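Long-range contacts in N-acetylmuramoyl-L-alanine amidase XlyA (Bacillus subtilis, PDB 3RDR), which hydrolyses the bond between N-acetylmuramoyl residues and L-amino acids in cell-wall glycopeptides, here represented by its zinc-binding catalytic domain: residues Val5-Asp10 with Thr66-His71; Ala16-Gly21 with Pro53-Ser58; Asn33-Ala38 with Cys141-Leu146; His60-Asp65 with Glu96-Ala101. One frame throughout, in Å; residues are numbered along the deposited sequence.

Contacts 1 and 4 are parallel strand pairings in the same mixed sheet, while contacts 2 and 3 tie loops together. Contact 4 is wholly buried near the middle of the domain, whereas contact 1 lies on the outermost strand 7-9 and leaves several side chains exposed. Strands 61-63 and 68-70 follow each other in the chain and bring contacts 1 and 4 together through His-71 and Thr-62. Contact 3 adjoins contact 4 through Glu-99, which meets Ala-35 and Arg-143, and it holds a zinc ligand. Contact 2, about 19 Å from contacts 1 and 4 between centres, relies on water and a serine hydroxyl instead of a ladder.

Contact 1. Residues Val5-Asp10 with Thr66-His71; sequences VNIIQD and TEIYQH
Ile-8 and Tyr-69 are paired on one face of a parallel strand pair stitched mainly by backbone hydrogen bonds. Ile-68 uses both its polar backbone atoms, its N donating to Asn-6 O (3.1 Å) and its O accepting from Ile-8 N (2.7 Å). Gln-70 does the same, its N donating to Ile-8 O (2.9 Å) and its O accepting from Asp-10 N (3.0 Å). Among the apolar contacts, Ile-8 CB sits over the centre of the Tyr-69 ring in a CH-pi contact, 3.9 Å from the centroid. Its CG2, anti to the backbone N, reaches Tyr-69 CE2 at 3.5 Å, and Asp-10 CB borders the ring edge. Ile-68, on the opposite face, meets Val-5 CG1 with its CD1 (3.9 Å). The side chains of Gln-9 and Gln-70 run side by side, amide planes 69° apart; Gln-9 NE2 donates to Gln-70 OE1 (3.2 Å) from above that carbonyl plane, while Gln-70 NE2 turns to Leu-72 O. A water joins Asp-10 O to His-71 ND1, and His-71 NE2 bonds Thr-62 OG1. Strand 68-70 lies between outermost strand 7-9 and strand 61-63, with Trp-114 of helix 105-122 against Ile-7 and Ile-68, and helix 43-50 against Tyr-69.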
loop_
_atom_site.group_PDB
_atom_site.type_symbol
_atom_site.label_atom_id
_atom_site.label_comp_id
_atom_site.label_asym_id
_atom_site.label_seq_id
_atom_site.Cartn_x
_atom_site.Cartn_y
_atom_site.Cartn_z
ATOM N N VAL A 5 14.060 -4.497 6.143
ATOM C CA VAL A 5 13.088 -5.526 5.669
ATOM C C VAL A 5 13.301 -5.793 4.181
ATOM O O VAL A 5 13.565 -4.875 3.405
ATOM C CB VAL A 5 11.631 -5.063 5.901
ATOM C CG1 VAL A 5 10.660 -6.193 5.580
ATOM C CG2 VAL A 5 11.458 -4.604 7.340
ATOM N N ASN A 6 13.180 -7.054 3.788
ATOM C CA ASN A 6 13.381 -7.459 2.403
ATOM C C ASN A 6 12.201 -7.102 1.493
ATOM O O ASN A 6 11.045 -7.348 1.836
ATOM C CB ASN A 6 13.632 -8.967 2.360
ATOM C CG ASN A 6 14.425 -9.392 1.143
ATOM O OD1 ASN A 6 13.965 -9.260 0.010
ATOM N ND2 ASN A 6 15.629 -9.906 1.374
ATOM N N ILE A 7 12.505 -6.520 0.333
ATOM C CA ILE A 7 11.480 -6.140 -0.641
ATOM C C ILE A 7 11.599 -7.019 -1.886
ATOM O O ILE A 7 12.625 -6.999 -2.564
ATOM C CB ILE A 7 11.619 -4.660 -1.102
ATOM C CG1 ILE A 7 11.353 -3.701 0.058
ATOM C CG2 ILE A 7 10.640 -4.369 -2.233
ATOM C CD1 ILE A 7 12.507 -3.555 1.009
ATOM N N ILE A 8 10.549 -7.780 -2.187
ATOM C CA ILE A 8 10.543 -8.653 -3.358
ATOM C C ILE A 8 9.683 -8.051 -4.475
ATOM O O ILE A 8 8.494 -7.794 -4.283
ATOM C CB ILE A 8 9.985 -10.063 -3.025
ATOM C CG1 ILE A 8 10.919 -10.796 -2.055
ATOM C CG2 ILE A 8 9.828 -10.882 -4.301
ATOM C CD1 ILE A 8 10.847 -10.293 -0.631
ATOM N N GLN A 9 10.289 -7.826 -5.639
ATOM C CA GLN A 9 9.564 -7.267 -6.774
ATOM C C GLN A 9 8.953 -8.379 -7.616
ATOM O O GLN A 9 9.639 -9.313 -8.034
ATOM C CB GLN A 9 10.495 -6.409 -7.634
ATOM C CG GLN A 9 11.113 -5.243 -6.878
ATOM C CD GLN A 9 11.927 -4.329 -7.768
ATOM O OE1 GLN A 9 12.727 -4.790 -8.586
ATOM N NE2 GLN A 9 11.739 -3.024 -7.607
ATOM N N ASP A 10 7.649 -8.275 -7.845
ATOM C CA ASP A 10 6.915 -9.258 -8.629
ATOM C C ASP A 10 5.754 -8.500 -9.258
ATOM O O ASP A 10 4.592 -8.658 -8.880
ATOM C CB ASP A 10 6.427 -10.382 -7.711
ATOM C CG ASP A 10 5.745 -11.498 -8.466
ATOM O OD1 ASP A 10 6.116 -11.748 -9.629
ATOM O OD2 ASP A 10 4.840 -12.139 -7.885
ATOM N N THR A 66 6.731 -10.478 7.785
ATOM C CA THR A 66 7.992 -11.050 7.348
ATOM C C THR A 66 8.667 -10.298 6.208
ATOM O O THR A 66 9.863 -10.015 6.266
ATOM C CB THR A 66 7.793 -12.515 6.912
ATOM O OG1 THR A 66 7.173 -13.246 7.978
ATOM C CG2 THR A 66 9.126 -13.162 6.574
ATOM N N GLU A 67 7.905 -9.970 5.170
ATOM C CA GLU A 67 8.484 -9.285 4.023
ATOM C C GLU A 67 7.546 -8.306 3.337
ATOM O O GLU A 67 6.413 -8.102 3.766
ATOM C CB GLU A 67 8.964 -10.321 3.014
ATOM C CG GLU A 67 7.929 -11.387 2.731
ATOM C CD GLU A 67 8.503 -12.550 1.963
ATOM O OE1 GLU A 67 9.731 -12.765 2.054
ATOM O OE2 GLU A 67 7.728 -13.256 1.285
ATOM N N ILE A 68 8.042 -7.719 2.252
ATOM C CA ILE A 68 7.300 -6.742 1.468
ATOM C C ILE A 68 7.382 -7.114 -0.009
ATOM O O ILE A 68 8.455 -7.453 -0.507
ATOM C CB ILE A 68 7.905 -5.328 1.640
ATOM C CG1 ILE A 68 7.834 -4.898 3.104
ATOM C CG2 ILE A 68 7.165 -4.327 0.761
ATOM C CD1 ILE A 68 8.618 -3.636 3.398
ATOM N N TYR A 69 6.245 -7.063 -0.696
ATOM C CA TYR A 69 6.186 -7.360 -2.120
ATOM C C TYR A 69 5.770 -6.093 -2.856
ATOM O O TYR A 69 4.898 -5.362 -2.388
ATOM C CB TYR A 69 5.167 -8.468 -2.414
ATOM C CG TYR A 69 5.749 -9.866 -2.436
ATOM C CD1 TYR A 69 6.146 -10.502 -1.254
ATOM C CD2 TYR A 69 5.923 -10.548 -3.642
ATOM C CE1 TYR A 69 6.701 -11.782 -1.277
ATOM C CE2 TYR A 69 6.477 -11.829 -3.678
ATOM C CZ TYR A 69 6.865 -12.439 -2.493
ATOM O OH TYR A 69 7.420 -13.699 -2.526
ATOM N N GLN A 70 6.404 -5.831 -3.997
ATOM C CA GLN A 70 6.082 -4.655 -4.807
ATOM C C GLN A 70 5.419 -5.160 -6.087
ATOM O O GLN A 70 5.982 -5.983 -6.806
ATOM C CB GLN A 70 7.348 -3.868 -5.149
ATOM C CG GLN A 70 7.079 -2.474 -5.695
ATOM C CD GLN A 70 8.345 -1.787 -6.177
ATOM O OE1 GLN A 70 9.428 -2.031 -5.655
ATOM N NE2 GLN A 70 8.211 -0.918 -7.166
ATOM N N HIS A 71 4.226 -4.649 -6.365
ATOM C CA HIS A 71 3.448 -5.076 -7.517
ATOM C C HIS A 71 3.497 -4.110 -8.692
ATOM O O HIS A 71 3.117 -4.460 -9.807
ATOM C CB HIS A 71 1.993 -5.256 -7.084
ATOM C CG HIS A 71 1.840 -5.878 -5.733
ATOM N ND1 HIS A 71 2.071 -7.216 -5.497
ATOM C CD2 HIS A 71 1.504 -5.337 -4.537
ATOM C CE1 HIS A 71 1.882 -7.475 -4.215
ATOM N NE2 HIS A 71 1.538 -6.351 -3.610
HETATM O O HOH W 1 2.022 -8.756 -7.847
#

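Contact 2. Residues Ala16-Gly21 with Pro53-Ser58; sequences ANNRPG and PDTTTS
A type I beta turn from Ala-16 to Arg-19, closed by a hydrogen bond from Arg-19 N to Ala-16 O (3.1 Å), presents Asn-17 and Asn-18 to the irregular loop Pro-53-Ser-58. A direct bond runs from Ser-58 OG to Asn-18 O, at 2.7 Å. The hydroxyl approaches 29° out of the carbonyl plane, with a C=O...O angle of 143°. Ser-58 OG lies between its own backbone N and carbonyl carbon (chi1 67°), which turns it toward the turn; the same oxygen also takes a hydrogen bond from Trp-79 N, so that two partners fix its position. Asn-18 fits into the bend of the opposing loop, with CB 3.4 Å from Thr-57 O and also close to Thr-55 O.

In the T7 lysozyme fold of this amidase domain, the turn belongs to the connection from strand 7-9 to strand 28-33, and its partner leads from helix 43-50 to strand 61-63. Leu-50 of that helix touches Asn-18, while Thr-55 keeps its hydroxyl on Asn-52 O. Water fills in where the backbones do not bond directly. One water accepts from Asn-17 N (2.9 Å) and donates to Pro-53 O (2.8 Å), bridging the start of the turn to the other loop. A second accepts from Asn-18 N and lies 2.8 Å from Thr-55 O, with a weak link to Pro-53 O. Asn-17 adds its CB alongside Thr-55 O, at 3.9 Å.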
loop_
_atom_site.group_PDB
_atom_site.type_symbol
_atom_site.label_atom_id
_atom_site.label_comp_id
_atom_site.label_asym_id
_atom_site.label_seq_id
_atom_site.Cartn_x
_atom_site.Cartn_y
_atom_site.Cartn_z
ATOM N N ALA A 16 -2.119 -5.279 -18.173
ATOM C CA ALA A 16 -3.202 -5.891 -17.407
ATOM C C ALA A 16 -4.220 -4.821 -17.030
ATOM O O ALA A 16 -3.892 -3.638 -16.969
ATOM C CB ALA A 16 -2.646 -6.561 -16.145
ATOM N N ASN A 17 -5.457 -5.238 -16.784
ATOM C CA ASN A 17 -6.514 -4.308 -16.411
ATOM C C ASN A 17 -6.180 -3.525 -15.142
ATOM O O ASN A 17 -6.578 -2.365 -15.008
ATOM C CB ASN A 17 -7.840 -5.056 -16.229
ATOM C CG ASN A 17 -8.472 -5.464 -17.556
ATOM O OD1 ASN A 17 -9.404 -6.270 -17.589
ATOM N ND2 ASN A 17 -7.976 -4.899 -18.654
ATOM N N ASN A 18 -5.452 -4.137 -14.209
ATOM C CA ASN A 18 -5.113 -3.411 -12.994
ATOM C C ASN A 18 -3.715 -2.802 -12.999
ATOM O O ASN A 18 -3.136 -2.540 -11.948
ATOM C CB ASN A 18 -5.327 -4.271 -11.737
ATOM C CG ASN A 18 -4.380 -5.438 -11.648
ATOM O OD1 ASN A 18 -4.182 -6.005 -10.567
ATOM N ND2 ASN A 18 -3.790 -5.813 -12.768
ATOM N N ARG A 19 -3.166 -2.601 -14.193
ATOM C CA ARG A 19 -1.875 -1.935 -14.326
ATOM C C ARG A 19 -2.093 -0.868 -15.395
ATOM O O ARG A 19 -1.567 -0.959 -16.507
ATOM C CB ARG A 19 -0.751 -2.894 -14.746
ATOM C CG ARG A 19 0.597 -2.169 -14.847
ATOM C CD ARG A 19 1.824 -3.083 -14.911
ATOM N NE ARG A 19 3.036 -2.282 -15.082
ATOM C CZ ARG A 19 4.272 -2.767 -15.195
ATOM N NH1 ARG A 19 4.495 -4.072 -15.154
ATOM N NH2 ARG A 19 5.292 -1.935 -15.364
ATOM N N PRO A 20 -2.892 0.162 -15.066
ATOM C CA PRO A 20 -3.200 1.262 -15.985
ATOM C C PRO A 20 -1.957 1.879 -16.607
ATOM O O PRO A 20 -1.988 2.322 -17.753
ATOM C CB PRO A 20 -3.979 2.243 -15.104
ATOM C CG PRO A 20 -3.446 1.963 -13.726
ATOM C CD PRO A 20 -3.390 0.460 -13.712
ATOM N N GLY A 21 -0.872 1.919 -15.840
ATOM C CA GLY A 21 0.379 2.452 -16.351
ATOM C C GLY A 21 0.514 3.941 -16.616
ATOM O O GLY A 21 1.289 4.333 -17.488
ATOM N N PRO A 53 -5.716 -12.006 -14.304
ATOM C CA PRO A 53 -6.254 -11.173 -15.386
ATOM C C PRO A 53 -7.562 -10.442 -15.113
ATOM O O PRO A 53 -7.846 -9.427 -15.747
ATOM C CB PRO A 53 -6.384 -12.160 -16.547
ATOM C CG PRO A 53 -5.241 -13.089 -16.308
ATOM C CD PRO A 53 -5.343 -13.337 -14.817
ATOM N N ASP A 54 -8.360 -10.948 -14.179
ATOM C CA ASP A 54 -9.643 -10.318 -13.883
ATOM C C ASP A 54 -9.668 -9.291 -12.750
ATOM O O ASP A 54 -10.700 -8.672 -12.505
ATOM C CB ASP A 54 -10.702 -11.394 -13.623
ATOM C CG ASP A 54 -10.112 -12.663 -13.046
ATOM O OD1 ASP A 54 -9.389 -12.571 -12.035
ATOM O OD2 ASP A 54 -10.375 -13.753 -13.605
ATOM N N THR A 55 -8.545 -9.102 -12.066
ATOM C CA THR A 55 -8.484 -8.127 -10.978
ATOM C C THR A 55 -8.498 -6.711 -11.549
ATOM O O THR A 55 -7.946 -6.461 -12.622
ATOM C CB THR A 55 -7.207 -8.307 -10.134
ATOM O OG1 THR A 55 -6.058 -8.070 -10.956
ATOM C CG2 THR A 55 -7.139 -9.717 -9.570
ATOM N N THR A 56 -9.128 -5.786 -10.830
ATOM C CA THR A 56 -9.210 -4.403 -11.284
ATOM C C THR A 56 -8.547 -3.412 -10.325
ATOM O O THR A 56 -8.261 -2.267 -10.701
ATOM C CB THR A 56 -10.685 -3.985 -11.504
ATOM O OG1 THR A 56 -11.462 -4.345 -10.355
ATOM C CG2 THR A 56 -11.263 -4.682 -12.744
ATOM N N THR A 57 -8.300 -3.846 -9.091
ATOM C CA THR A 57 -7.661 -2.982 -8.098
ATOM C C THR A 57 -6.162 -3.266 -8.043
ATOM O O THR A 57 -5.723 -4.373 -8.350
ATOM C CB THR A 57 -8.279 -3.198 -6.686
ATOM O OG1 THR A 57 -9.621 -2.694 -6.672
ATOM C CG2 THR A 57 -7.478 -2.467 -5.621
ATOM N N SER A 58 -5.374 -2.264 -7.663
ATOM C CA SER A 58 -3.930 -2.447 -7.572
ATOM C C SER A 58 -3.269 -1.358 -6.745
ATOM O O SER A 58 -3.747 -0.224 -6.690
ATOM C CB SER A 58 -3.299 -2.469 -8.969
ATOM O OG SER A 58 -3.409 -1.202 -9.593
HETATM O O HOH W 2 -5.973 -8.033 -17.214
HETATM O O HOH W 3 -5.991 -7.360 -14.349
#

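Contact 3. Residues Asn33-Ala38 with Cys141-Leu146; sequences NTANTA and CPRKLL. With ZN (zinc ion), chain B.
Asn-33, at the end of strand 28-33, extends its side chain over Pro-142 and into the turn that follows. Its CB lies 3.9 Å from Pro-142 CA. CG, anti to its own carbonyl carbon (chi1 -84°), comes within 3.4 Å of Pro-142 CB, the two side chains crossing at a slant. At the tip OD1 accepts from Lys-144 N at 2.9 Å; the donor lies in the carbonyl plane, with an N-H...O angle of 145°. The other branch, ND2, lies 3.6 Å from Pro-142 CB and borders Leu-145 CD2. Backbone groups of Asn-33 supplement this grip: its N donates a long hydrogen bond of 3.6 Å to Cys-141 SG, and a water links its O to Arg-143 N.

Cys-141 SG is itself bound to the zinc ion at 2.4 Å, with His-32 and His-133 as further protein ligands. The N-H from Asn-33 therefore belongs to the second shell and would probably temper the negative charge of the sulfur. A cis peptide bond joins Cys-141 to Pro-142. Beyond it, the extended Arg-143 lays one guanidinium face over Ala-35 CA (3.5 Å from CZ), has Thr-37 CG2 at the edge and forms a salt bridge with Glu-99. Asn-33 and Leu-145 both pack on Ile-97 of strand 92-97 and Phe-105 of helix 105-122, while Pro-142 touches Pro-132 of strand 130-132.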
loop_
_atom_site.group_PDB
_atom_site.type_symbol
_atom_site.label_atom_id
_atom_site.label_comp_id
_atom_site.label_asym_id
_atom_site.label_seq_id
_atom_site.Cartn_x
_atom_site.Cartn_y
_atom_site.Cartn_z
ATOM N N ASN A 33 -5.360 -1.306 4.839
ATOM C CA ASN A 33 -5.333 -2.519 5.658
ATOM C C ASN A 33 -6.160 -3.470 4.796
ATOM O O ASN A 33 -7.248 -3.106 4.361
ATOM C CB ASN A 33 -6.013 -2.308 7.019
ATOM C CG ASN A 33 -5.082 -1.689 8.061
ATOM O OD1 ASN A 33 -5.510 -1.358 9.167
ATOM N ND2 ASN A 33 -3.806 -1.540 7.716
ATOM N N THR A 34 -5.651 -4.670 4.540
ATOM C CA THR A 34 -6.347 -5.633 3.683
ATOM C C THR A 34 -7.725 -6.102 4.155
ATOM O O THR A 34 -8.552 -6.508 3.332
ATOM C CB THR A 34 -5.496 -6.895 3.460
ATOM O OG1 THR A 34 -5.326 -7.575 4.708
ATOM C CG2 THR A 34 -4.124 -6.532 2.893
ATOM N N ALA A 35 -7.971 -6.050 5.465
ATOM C CA ALA A 35 -9.240 -6.514 6.034
ATOM C C ALA A 35 -9.424 -8.000 5.698
ATOM O O ALA A 35 -10.545 -8.494 5.533
ATOM C CB ALA A 35 -10.418 -5.690 5.485
ATOM N N ASN A 36 -8.304 -8.707 5.604
ATOM C CA ASN A 36 -8.301 -10.131 5.302
ATOM C C ASN A 36 -7.547 -10.832 6.430
ATOM O O ASN A 36 -6.317 -10.910 6.409
ATOM C CB ASN A 36 -7.590 -10.383 3.969
ATOM C CG ASN A 36 -7.803 -11.792 3.455
ATOM O OD1 ASN A 36 -8.108 -12.704 4.227
ATOM N ND2 ASN A 36 -7.630 -11.984 2.148
ATOM N N THR A 37 -8.285 -11.346 7.412
ATOM C CA THR A 37 -7.671 -12.017 8.557
ATOM C C THR A 37 -7.362 -13.498 8.326
ATOM O O THR A 37 -6.793 -14.155 9.196
ATOM C CB THR A 37 -8.575 -11.913 9.806
ATOM O OG1 THR A 37 -9.869 -12.450 9.501
ATOM C CG2 THR A 37 -8.723 -10.456 10.252
ATOM N N ALA A 38 -7.738 -14.016 7.162
ATOM C CA ALA A 38 -7.518 -15.423 6.842
ATOM C C ALA A 38 -6.066 -15.873 6.930
ATOM O O ALA A 38 -5.152 -15.173 6.491
ATOM C CB ALA A 38 -8.054 -15.729 5.449
ATOM N N CYS A 141 -10.853 2.896 5.968
ATOM C CA CYS A 141 -9.622 2.148 5.732
ATOM C C CYS A 141 -8.497 3.158 5.900
ATOM O O CYS A 141 -8.614 4.290 5.429
ATOM C CB CYS A 141 -9.619 1.582 4.303
ATOM S SG CYS A 141 -8.078 0.756 3.813
ATOM N N PRO A 142 -7.383 2.774 6.551
ATOM C CA PRO A 142 -7.033 1.486 7.167
ATOM C C PRO A 142 -7.809 1.239 8.467
ATOM O O PRO A 142 -7.537 1.858 9.495
ATOM C CB PRO A 142 -5.531 1.622 7.389
ATOM C CG PRO A 142 -5.392 3.065 7.746
ATOM C CD PRO A 142 -6.309 3.762 6.761
ATOM N N ARG A 143 -8.761 0.314 8.407
ATOM C CA ARG A 143 -9.626 0.005 9.536
ATOM C C ARG A 143 -8.974 -0.226 10.898
ATOM O O ARG A 143 -9.570 0.105 11.920
ATOM C CB ARG A 143 -10.530 -1.187 9.185
ATOM C CG ARG A 143 -9.820 -2.528 9.052
ATOM C CD ARG A 143 -10.830 -3.641 8.827
ATOM N NE ARG A 143 -10.267 -4.965 9.081
ATOM C CZ ARG A 143 -10.966 -6.096 9.054
ATOM N NH1 ARG A 143 -12.263 -6.073 8.780
ATOM N NH2 ARG A 143 -10.370 -7.251 9.312
ATOM N N LYS A 144 -7.762 -0.772 10.925
ATOM C CA LYS A 144 -7.088 -1.035 12.198
ATOM C C LYS A 144 -6.142 0.068 12.663
ATOM O O LYS A 144 -5.556 -0.025 13.746
ATOM C CB LYS A 144 -6.299 -2.347 12.127
ATOM C CG LYS A 144 -7.143 -3.575 11.852
ATOM C CD LYS A 144 -6.407 -4.842 12.242
ATOM C CE LYS A 144 -6.160 -4.884 13.745
ATOM N NZ LYS A 144 -5.569 -6.175 14.174
ATOM N N LEU A 145 -5.989 1.107 11.852
ATOM C CA LEU A 145 -5.093 2.204 12.194
ATOM C C LEU A 145 -5.783 3.564 12.302
ATOM O O LEU A 145 -5.195 4.517 12.805
ATOM C CB LEU A 145 -3.966 2.290 11.156
ATOM C CG LEU A 145 -2.680 1.476 11.343
ATOM C CD1 LEU A 145 -2.964 0.164 12.042
ATOM C CD2 LEU A 145 -2.037 1.242 9.981
ATOM N N LEU A 146 -7.026 3.654 11.839
ATOM C CA LEU A 146 -7.754 4.917 11.872
ATOM C C LEU A 146 -7.918 5.540 13.258
ATOM O O LEU A 146 -7.559 6.701 13.455
ATOM C CB LEU A 146 -9.121 4.754 11.189
ATOM C CG LEU A 146 -9.057 4.738 9.652
ATOM C CD1 LEU A 146 -10.405 4.366 9.059
ATOM C CD2 LEU A 146 -8.615 6.107 9.154
HETATM ZN ZN ZN B . -8.118 1.013 1.415
HETATM O O HOH W 4 -9.165 -1.580 6.173
#

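Contact 4. Residues His60-Asp65 with Glu96-Ala101; sequences HFTVDD and EICENA
The methyl CG2 of Thr-62 meets Cys-98 SG at 3.5 Å, the cysteine lying just past the end of strand 92-97 and pointing toward the segment that holds strand 61-63. CG2 stands anti to the backbone N of Thr-62, which leaves OG1 on the other branch to bind His-71 and Trp-59. The Cys-98 CB lies alongside Asp-64 CB, 4.1 Å away. Thr-62 and Glu-96 share one face of the sheet, yet the glutamate bends at CG and leads its carboxylate away toward the zinc site; its side chain comes within about 5 Å of the metal. Val-63 and Ile-97 occupy the other face, under helix 105-122, where Ile-97 packs on Phe-105 and Ala-112.

Three backbone hydrogen bonds set the register of the pair. Glu-96 N donates to Phe-61 O (2.7 Å) and Val-63 N to Glu-96 O (2.7 Å). Cys-98 N reaches Val-63 O with an N-H...O angle of 176°. Past the strand ends, two waters take over. One accepts from Asp-65 N and donates to Asn-100 OD1 at 2.8 Å; the other connects Asn-100 ND2 with Asp-65 OD1. Asn-100 ND2 also bonds Asp-102, so the waters add to a direct bond. The chemistry thus passes from short backbone bonds in a buried ladder to water bridges at the loops, and the ladder fixes the backbone from which Glu-96 reaches toward the metal.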
loop_
_atom_site.group_PDB
_atom_site.type_symbol
_atom_site.label_atom_id
_atom_site.label_comp_id
_atom_site.label_asym_id
_atom_site.label_seq_id
_atom_site.Cartn_x
_atom_site.Cartn_y
_atom_site.Cartn_z
ATOM N N HIS A 60 0.959 -0.393 -4.852
ATOM C CA HIS A 60 2.391 -0.629 -5.006
ATOM C C HIS A 60 3.080 -1.629 -4.083
ATOM O O HIS A 60 3.888 -2.439 -4.546
ATOM C CB HIS A 60 3.106 0.724 -4.932
ATOM C CG HIS A 60 2.502 1.759 -5.828
ATOM N ND1 HIS A 60 2.948 1.987 -7.114
ATOM C CD2 HIS A 60 1.430 2.569 -5.653
ATOM C CE1 HIS A 60 2.174 2.888 -7.692
ATOM N NE2 HIS A 60 1.246 3.257 -6.829
ATOM N N PHE A 61 2.764 -1.579 -2.793
ATOM C CA PHE A 61 3.400 -2.462 -1.814
ATOM C C PHE A 61 2.435 -3.169 -0.862
ATOM O O PHE A 61 1.480 -2.566 -0.366
ATOM C CB PHE A 61 4.364 -1.661 -0.929
ATOM C CG PHE A 61 5.557 -1.088 -1.645
ATOM C CD1 PHE A 61 6.637 -1.893 -1.986
ATOM C CD2 PHE A 61 5.634 0.279 -1.899
ATOM C CE1 PHE A 61 7.782 -1.343 -2.561
ATOM C CE2 PHE A 61 6.776 0.836 -2.474
ATOM C CZ PHE A 61 7.851 0.021 -2.804
ATOM N N THR A 62 2.694 -4.445 -0.604
ATOM C CA THR A 62 1.907 -5.200 0.362
ATOM C C THR A 62 2.931 -5.583 1.429
ATOM O O THR A 62 3.999 -6.116 1.116
ATOM C CB THR A 62 1.270 -6.462 -0.225
ATOM O OG1 THR A 62 0.351 -6.095 -1.263
ATOM C CG2 THR A 62 0.496 -7.209 0.873
ATOM N N VAL A 63 2.606 -5.290 2.682
ATOM C CA VAL A 63 3.504 -5.548 3.799
ATOM C C VAL A 63 2.940 -6.531 4.823
ATOM O O VAL A 63 1.815 -6.358 5.284
ATOM C CB VAL A 63 3.812 -4.220 4.561
ATOM C CG1 VAL A 63 4.851 -4.461 5.661
ATOM C CG2 VAL A 63 4.285 -3.144 3.593
ATOM N N ASP A 64 3.699 -7.572 5.162
ATOM C CA ASP A 64 3.262 -8.494 6.211
ATOM C C ASP A 64 4.354 -8.486 7.280
ATOM O O ASP A 64 5.274 -7.666 7.207
ATOM C CB ASP A 64 2.968 -9.918 5.693
ATOM C CG ASP A 64 4.176 -10.614 5.104
ATOM O OD1 ASP A 64 5.283 -10.469 5.652
ATOM O OD2 ASP A 64 4.005 -11.339 4.099
ATOM N N ASP A 65 4.261 -9.365 8.274
ATOM C CA ASP A 65 5.246 -9.376 9.355
ATOM C C ASP A 65 6.618 -9.914 8.980
ATOM O O ASP A 65 7.570 -9.802 9.757
ATOM C CB ASP A 65 4.697 -10.154 10.560
ATOM C CG ASP A 65 4.563 -11.650 10.300
ATOM O OD1 ASP A 65 4.655 -12.091 9.134
ATOM O OD2 ASP A 65 4.347 -12.392 11.281
ATOM N N GLU A 96 -0.441 -1.620 1.311
ATOM C CA GLU A 96 -1.402 -2.458 2.018
ATOM C C GLU A 96 -0.685 -3.171 3.154
ATOM O O GLU A 96 0.436 -3.656 2.979
ATOM C CB GLU A 96 -2.021 -3.498 1.073
ATOM C CG GLU A 96 -3.204 -2.991 0.256
ATOM C CD GLU A 96 -4.517 -3.001 1.036
ATOM O OE1 GLU A 96 -4.485 -3.179 2.274
ATOM O OE2 GLU A 96 -5.586 -2.820 0.409
ATOM N N ILE A 97 -1.324 -3.224 4.317
ATOM C CA ILE A 97 -0.757 -3.908 5.474
ATOM C C ILE A 97 -1.644 -5.116 5.750
ATOM O O ILE A 97 -2.852 -4.979 5.926
ATOM C CB ILE A 97 -0.718 -2.990 6.717
ATOM C CG1 ILE A 97 0.154 -1.766 6.427
ATOM C CG2 ILE A 97 -0.134 -3.750 7.913
ATOM C CD1 ILE A 97 0.249 -0.786 7.588
ATOM N N CYS A 98 -1.039 -6.300 5.776
ATOM C CA CYS A 98 -1.774 -7.544 5.993
ATOM C C CYS A 98 -2.281 -7.767 7.420
ATOM O O CYS A 98 -1.742 -7.216 8.383
ATOM C CB CYS A 98 -0.905 -8.735 5.573
ATOM S SG CYS A 98 -0.455 -8.766 3.804
ATOM N N GLU A 99 -3.323 -8.587 7.528
ATOM C CA GLU A 99 -3.944 -8.928 8.802
ATOM C C GLU A 99 -4.051 -10.449 8.950
ATOM O O GLU A 99 -4.825 -10.936 9.776
ATOM C CB GLU A 99 -5.355 -8.333 8.879
ATOM C CG GLU A 99 -5.433 -6.808 8.805
ATOM C CD GLU A 99 -6.864 -6.300 8.894
ATOM O OE1 GLU A 99 -7.607 -6.782 9.773
ATOM O OE2 GLU A 99 -7.249 -5.419 8.095
ATOM N N ASN A 100 -3.293 -11.199 8.150
ATOM C CA ASN A 100 -3.367 -12.659 8.210
ATOM C C ASN A 100 -3.150 -13.238 9.613
ATOM O O ASN A 100 -2.270 -12.802 10.352
ATOM C CB ASN A 100 -2.391 -13.290 7.203
ATOM C CG ASN A 100 -0.965 -12.787 7.356
ATOM O OD1 ASN A 100 -0.703 -11.581 7.306
ATOM N ND2 ASN A 100 -0.030 -13.714 7.527
ATOM N N ALA A 101 -3.974 -14.220 9.968
ATOM C CA ALA A 101 -3.910 -14.865 11.277
ATOM C C ALA A 101 -2.528 -15.398 11.633
ATOM O O ALA A 101 -2.115 -15.316 12.787
ATOM C CB ALA A 101 -4.926 -15.995 11.342
HETATM O O HOH W 5 1.427 -10.445 8.632
HETATM O O HOH W 6 2.810 -13.555 7.428
#